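Nadp(h)-dependent ketose reductase (Bemisia argentifolii, PDB 1E3J) probably catalyses the zinc- and NADP(H)-dependent interconversion of ketoses and polyols, such as the reduction of fructose to sorbitol. Local coordinates at residues H46-G51 and Q327-F332. Sequence-based numbering, arbitrary orientation.
Sequences HYYEHG and QTVDAF
Y48 and F332 illustrate how a single T-shaped aromatic pair can join two helices whose backbones stay well apart, the nearest CA atoms, those of Y48 and F332, lying 8.2 Å from each other. F332 presents its ring edge to the face of the Y48 ring; the centroids are 5.4 Å apart and the planes meet at 78°. Contact is tightest on one flank of the tyrosine, where Y48 CD2 is 3.8 Å from F332 CD2, and Y48 CE2 sits 3.9 Å from F332 CB, so the phenylalanine touches with its methylene as well as its ring. With CG trans to the backbone nitrogen (chi1 172°), the Y48 ring reaches out from helix 42-50 toward helix 328-337. Both helices belong to the catalytic half of a zinc-containing alcohol dehydrogenase, the GroES-like part of the fold; the side chain of F332 lies about 8 Å from that of the zinc ligand H66. On the inner side of helix 328-337, A331 packs on strands 319-324 and 344-348, and T328 on strand 15-20. Toward solvent the fit slackens: Y48 OH meets exposed V329 at CG1 alone, 4.0 Å away, with the two side chains roughly perpendicular.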
loop_
_atom_site.group_PDB
_atom_site.type_symbol
_atom_site.label_atom_id
_atom_site.label_comp_id
_atom_site.label_asym_id
_atom_site.label_seq_id
_atom_site.Cartn_x
_atom_site.Cartn_y
_atom_site.Cartn_z
ATOM N N HIS A 46 -7.111 -23.004 27.832
ATOM C CA HIS A 46 -7.380 -21.920 28.753
ATOM C C HIS A 46 -8.868 -21.837 29.088
ATOM O O HIS A 46 -9.248 -21.585 30.237
ATOM C CB HIS A 46 -6.873 -20.613 28.163
ATOM C CG HIS A 46 -6.817 -19.491 29.143
ATOM N ND1 HIS A 46 -7.950 -18.903 29.669
ATOM C CD2 HIS A 46 -5.764 -18.831 29.683
ATOM C CE1 HIS A 46 -7.596 -17.927 30.489
ATOM N NE2 HIS A 46 -6.274 -17.864 30.518
ATOM N N TYR A 47 -9.726 -22.049 28.104
ATOM C CA TYR A 47 -11.152 -22.019 28.401
ATOM C C TYR A 47 -11.446 -23.141 29.399
ATOM O O TYR A 47 -12.223 -22.981 30.344
ATOM C CB TYR A 47 -11.961 -22.219 27.118
ATOM C CG TYR A 47 -12.203 -20.923 26.386
ATOM C CD1 TYR A 47 -12.924 -19.896 26.999
ATOM C CD2 TYR A 47 -11.691 -20.702 25.106
ATOM C CE1 TYR A 47 -13.138 -18.673 26.365
ATOM C CE2 TYR A 47 -11.898 -19.467 24.451
ATOM C CZ TYR A 47 -12.624 -18.458 25.103
ATOM O OH TYR A 47 -12.794 -17.211 24.545
ATOM N N TYR A 48 -10.787 -24.273 29.168
ATOM C CA TYR A 48 -10.913 -25.477 29.977
ATOM C C TYR A 48 -10.498 -25.313 31.446
ATOM O O TYR A 48 -11.225 -25.714 32.349
ATOM C CB TYR A 48 -10.090 -26.581 29.303
ATOM C CG TYR A 48 -9.936 -27.855 30.086
ATOM C CD1 TYR A 48 -11.038 -28.478 30.677
ATOM C CD2 TYR A 48 -8.692 -28.473 30.189
ATOM C CE1 TYR A 48 -10.900 -29.697 31.348
ATOM C CE2 TYR A 48 -8.539 -29.685 30.855
ATOM C CZ TYR A 48 -9.642 -30.294 31.430
ATOM O OH TYR A 48 -9.483 -31.504 32.068
ATOM N N GLU A 49 -9.332 -24.727 31.676
ATOM C CA GLU A 49 -8.837 -24.526 33.032
ATOM C C GLU A 49 -9.570 -23.426 33.808
ATOM O O GLU A 49 -10.020 -23.637 34.946
ATOM C CB GLU A 49 -7.343 -24.176 33.012
ATOM C CG GLU A 49 -6.430 -25.217 32.388
ATOM C CD GLU A 49 -4.969 -25.007 32.783
ATOM O OE1 GLU A 49 -4.657 -25.131 33.989
ATOM O OE2 GLU A 49 -4.131 -24.715 31.897
ATOM N N HIS A 50 -9.691 -22.257 33.180
ATOM C CA HIS A 50 -10.313 -21.096 33.804
ATOM C C HIS A 50 -11.752 -20.800 33.396
ATOM O O HIS A 50 -12.374 -19.894 33.942
ATOM C CB HIS A 50 -9.429 -19.881 33.533
ATOM C CG HIS A 50 -7.982 -20.112 33.844
ATOM N ND1 HIS A 50 -7.484 -20.116 35.132
ATOM C CD2 HIS A 50 -6.930 -20.407 33.041
ATOM C CE1 HIS A 50 -6.196 -20.402 35.108
ATOM N NE2 HIS A 50 -5.832 -20.584 33.848
ATOM N N GLY A 51 -12.292 -21.549 32.443
ATOM C CA GLY A 51 -13.665 -21.311 32.019
ATOM C C GLY A 51 -13.911 -19.969 31.351
ATOM O O GLY A 51 -15.049 -19.513 31.275
ATOM N N GLN A 327 -11.311 -39.880 23.884
ATOM C CA GLN A 327 -10.221 -39.520 24.792
ATOM C C GLN A 327 -9.915 -38.016 24.869
ATOM O O GLN A 327 -8.807 -37.618 25.244
ATOM C CB GLN A 327 -8.943 -40.271 24.406
ATOM C CG GLN A 327 -8.783 -41.630 25.058
ATOM C CD GLN A 327 -9.820 -42.638 24.568
ATOM O OE1 GLN A 327 -9.813 -43.057 23.396
ATOM N NE2 GLN A 327 -10.731 -43.034 25.464
ATOM N N THR A 328 -10.902 -37.194 24.531
ATOM C CA THR A 328 -10.739 -35.750 24.542
ATOM C C THR A 328 -10.100 -35.199 25.809
ATOM O O THR A 328 -9.184 -34.367 25.738
ATOM C CB THR A 328 -12.106 -35.040 24.316
ATOM O OG1 THR A 328 -12.527 -35.253 22.969
ATOM C CG2 THR A 328 -11.986 -33.544 24.563
ATOM N N VAL A 329 -10.567 -35.645 26.974
ATOM C CA VAL A 329 -9.992 -35.133 28.224
ATOM C C VAL A 329 -8.512 -35.454 28.322
ATOM O O VAL A 329 -7.701 -34.630 28.771
ATOM C CB VAL A 329 -10.728 -35.665 29.458
ATOM C CG1 VAL A 329 -9.953 -35.287 30.733
ATOM C CG2 VAL A 329 -12.130 -35.075 29.486
ATOM N N ASP A 330 -8.138 -36.637 27.868
ATOM C CA ASP A 330 -6.726 -36.990 27.871
ATOM C C ASP A 330 -6.021 -36.052 26.897
ATOM O O ASP A 330 -4.913 -35.596 27.166
ATOM C CB ASP A 330 -6.531 -38.437 27.411
ATOM N N ALA A 331 -6.664 -35.763 25.766
ATOM C CA ALA A 331 -6.049 -34.880 24.761
ATOM C C ALA A 331 -5.781 -33.541 25.403
ATOM O O ALA A 331 -4.672 -33.051 25.354
ATOM C CB ALA A 331 -6.960 -34.722 23.552
ATOM N N PHE A 332 -6.785 -32.953 26.036
ATOM C CA PHE A 332 -6.570 -31.665 26.689
ATOM C C PHE A 332 -5.482 -31.746 27.753
ATOM O O PHE A 332 -4.700 -30.806 27.929
ATOM C CB PHE A 332 -7.871 -31.127 27.311
ATOM C CG PHE A 332 -8.755 -30.423 26.330
ATOM C CD1 PHE A 332 -9.289 -31.106 25.238
ATOM C CD2 PHE A 332 -9.023 -29.066 26.469
ATOM C CE1 PHE A 332 -10.081 -30.444 24.287
ATOM C CE2 PHE A 332 -9.813 -28.387 25.531
ATOM C CZ PHE A 332 -10.342 -29.078 24.437
#